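Local coordinates for protein tricorn protease (Thermoplasma acidophilum, PDB 1K32) that acts as a serine protease that probably cuts peptides released by the proteasome into smaller fragments, with beta propellers thought to gate substrate access, at residues A[687-690]-A[691-695]. Numbering follows the deposited sequence.
Sequences RIYE and KYRNL
Tyr-689 and Arg-693, one turn apart on the same helix, run side by side in the same direction. The CB of Arg-693 lies over one face of the Tyr-689 ring as a CH-pi contact, 4.2 Å from the ring centroid, and its CG reaches the phenol end, 3.6 Å from Tyr-689 OH. The tyrosine comes alongside because its CG is anti to the backbone N (chi1 -177°), while Arg-693 bends at chi2, carrying its guanidinium past the ring with the two planes 74° apart. Tyr-689 OH is hydrogen-bonded to Asp-665 on helix 656-674, and the ring also meets Trp-668 edge-to-face. With alanine in place of Tyr-689, Asp-665 would probably lose this phenol partner and Arg-693 CB the ring face on which it rests.

The apolar contact is loose: CB of Ile-688 stands 4.2 Å from CD1 of Tyr-692, whose ring edge also meets the Ile-688 carbonyl oxygen. Both side chains pack on Met-712 of helix 702-714, and Tyr-692 OH bonds to Glu-715.

ND2 of Asn-694 rests against the CG methylene of Glu-690 at 3.4 Å, a van der Waals contact, with the amide and carboxylate planes 83° apart. The backbone bonds tighten along the chain, from a weak Tyr-692 N to Ile-688 O bond of 3.5 Å, through Arg-693 N to Tyr-689 O at 2.9 Å, to Asn-694 N to Glu-690 O at 2.8 Å.

This i to i+4 pattern is that of the last turns of an alpha-helix, here helix 678-693 of the tricorn C1 region, packed against helices 656-674 and 702-714.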
loop_
_atom_site.group_PDB
_atom_site.type_symbol
_atom_site.label_atom_id
_atom_site.label_comp_id
_atom_site.label_asym_id
_atom_site.label_seq_id
_atom_site.Cartn_x
_atom_site.Cartn_y
_atom_site.Cartn_z
ATOM N N ARG A 687 -52.020 1.492 50.806
ATOM C CA ARG A 687 -52.731 0.379 51.404
ATOM C C ARG A 687 -51.960 -0.945 51.279
ATOM O O ARG A 687 -52.055 -1.817 52.145
ATOM C CB ARG A 687 -54.085 0.254 50.713
ATOM C CG ARG A 687 -55.068 -0.691 51.343
ATOM C CD ARG A 687 -56.302 -0.766 50.459
ATOM N NE ARG A 687 -56.072 -1.627 49.300
ATOM C CZ ARG A 687 -56.587 -1.424 48.091
ATOM N NH1 ARG A 687 -56.319 -2.275 47.115
ATOM N NH2 ARG A 687 -57.345 -0.366 47.848
ATOM N N ILE A 688 -51.179 -1.088 50.218
ATOM C CA ILE A 688 -50.462 -2.341 50.002
ATOM C C ILE A 688 -48.982 -2.365 50.364
ATOM O O ILE A 688 -48.401 -3.447 50.479
ATOM C CB ILE A 688 -50.578 -2.800 48.513
ATOM C CG1 ILE A 688 -49.811 -1.839 47.603
ATOM C CG2 ILE A 688 -52.035 -2.848 48.089
ATOM C CD1 ILE A 688 -49.759 -2.283 46.149
ATOM N N TYR A 689 -48.374 -1.194 50.545
ATOM C CA TYR A 689 -46.953 -1.134 50.837
ATOM C C TYR A 689 -46.382 -2.039 51.924
ATOM O O TYR A 689 -45.492 -2.850 51.642
ATOM C CB TYR A 689 -46.507 0.304 51.138
ATOM C CG TYR A 689 -45.012 0.399 51.380
ATOM C CD1 TYR A 689 -44.483 0.329 52.669
ATOM C CD2 TYR A 689 -44.120 0.459 50.311
ATOM C CE1 TYR A 689 -43.100 0.305 52.887
ATOM C CE2 TYR A 689 -42.743 0.439 50.514
ATOM C CZ TYR A 689 -42.243 0.359 51.805
ATOM O OH TYR A 689 -40.887 0.319 52.004
ATOM N N GLU A 690 -46.874 -1.905 53.157
ATOM C CA GLU A 690 -46.321 -2.685 54.275
ATOM C C GLU A 690 -46.496 -4.190 54.135
ATOM O O GLU A 690 -45.563 -4.956 54.313
ATOM C CB GLU A 690 -46.933 -2.236 55.612
ATOM C CG GLU A 690 -46.297 -2.933 56.813
ATOM C CD GLU A 690 -47.053 -2.718 58.109
ATOM O OE1 GLU A 690 -46.649 -3.313 59.137
ATOM O OE2 GLU A 690 -48.047 -1.959 58.105
ATOM N N LYS A 691 -47.718 -4.597 53.839
ATOM C CA LYS A 691 -48.060 -6.001 53.669
ATOM C C LYS A 691 -47.024 -6.755 52.827
ATOM O O LYS A 691 -46.549 -7.821 53.217
ATOM C CB LYS A 691 -49.457 -6.053 53.049
ATOM C CG LYS A 691 -49.834 -7.259 52.255
ATOM C CD LYS A 691 -51.284 -7.105 51.784
ATOM C CE LYS A 691 -52.227 -6.958 52.994
ATOM N NZ LYS A 691 -53.664 -7.056 52.660
ATOM N N TYR A 692 -46.654 -6.206 51.681
ATOM C CA TYR A 692 -45.676 -6.890 50.850
ATOM C C TYR A 692 -44.239 -6.572 51.229
ATOM O O TYR A 692 -43.347 -7.401 51.053
ATOM C CB TYR A 692 -45.957 -6.597 49.379
ATOM C CG TYR A 692 -47.303 -7.164 49.000
ATOM C CD1 TYR A 692 -48.420 -6.340 48.864
ATOM C CD2 TYR A 692 -47.472 -8.541 48.857
ATOM C CE1 TYR A 692 -49.667 -6.878 48.593
ATOM C CE2 TYR A 692 -48.706 -9.088 48.592
ATOM C CZ TYR A 692 -49.802 -8.262 48.459
ATOM O OH TYR A 692 -51.030 -8.819 48.200
ATOM N N ARG A 693 -44.016 -5.383 51.777
ATOM C CA ARG A 693 -42.676 -5.020 52.210
ATOM C C ARG A 693 -42.254 -5.990 53.327
ATOM O O ARG A 693 -41.078 -6.286 53.482
ATOM C CB ARG A 693 -42.660 -3.568 52.713
ATOM C CG ARG A 693 -41.287 -3.062 53.141
ATOM C CD ARG A 693 -41.092 -3.205 54.630
ATOM N NE ARG A 693 -39.786 -2.713 55.066
ATOM C CZ ARG A 693 -38.660 -3.421 55.019
ATOM N NH1 ARG A 693 -37.524 -2.884 55.436
ATOM N NH2 ARG A 693 -38.674 -4.673 54.573
ATOM N N ASN A 694 -43.214 -6.508 54.087
ATOM C CA ASN A 694 -42.881 -7.435 55.172
ATOM C C ASN A 694 -42.427 -8.811 54.688
ATOM O O ASN A 694 -41.770 -9.558 55.424
ATOM C CB ASN A 694 -44.062 -7.605 56.132
ATOM C CG ASN A 694 -44.293 -6.375 57.001
ATOM O OD1 ASN A 694 -43.369 -5.613 57.268
ATOM N ND2 ASN A 694 -45.523 -6.190 57.452
ATOM N N LEU A 695 -42.782 -9.159 53.460
ATOM C CA LEU A 695 -42.374 -10.455 52.920
ATOM C C LEU A 695 -40.994 -10.378 52.290
ATOM O O LEU A 695 -40.361 -11.396 52.045
ATOM C CB LEU A 695 -43.357 -10.927 51.860
ATOM C CG LEU A 695 -44.794 -11.150 52.308
ATOM C CD1 LEU A 695 -45.609 -11.572 51.092
ATOM C CD2 LEU A 695 -44.841 -12.211 53.428
#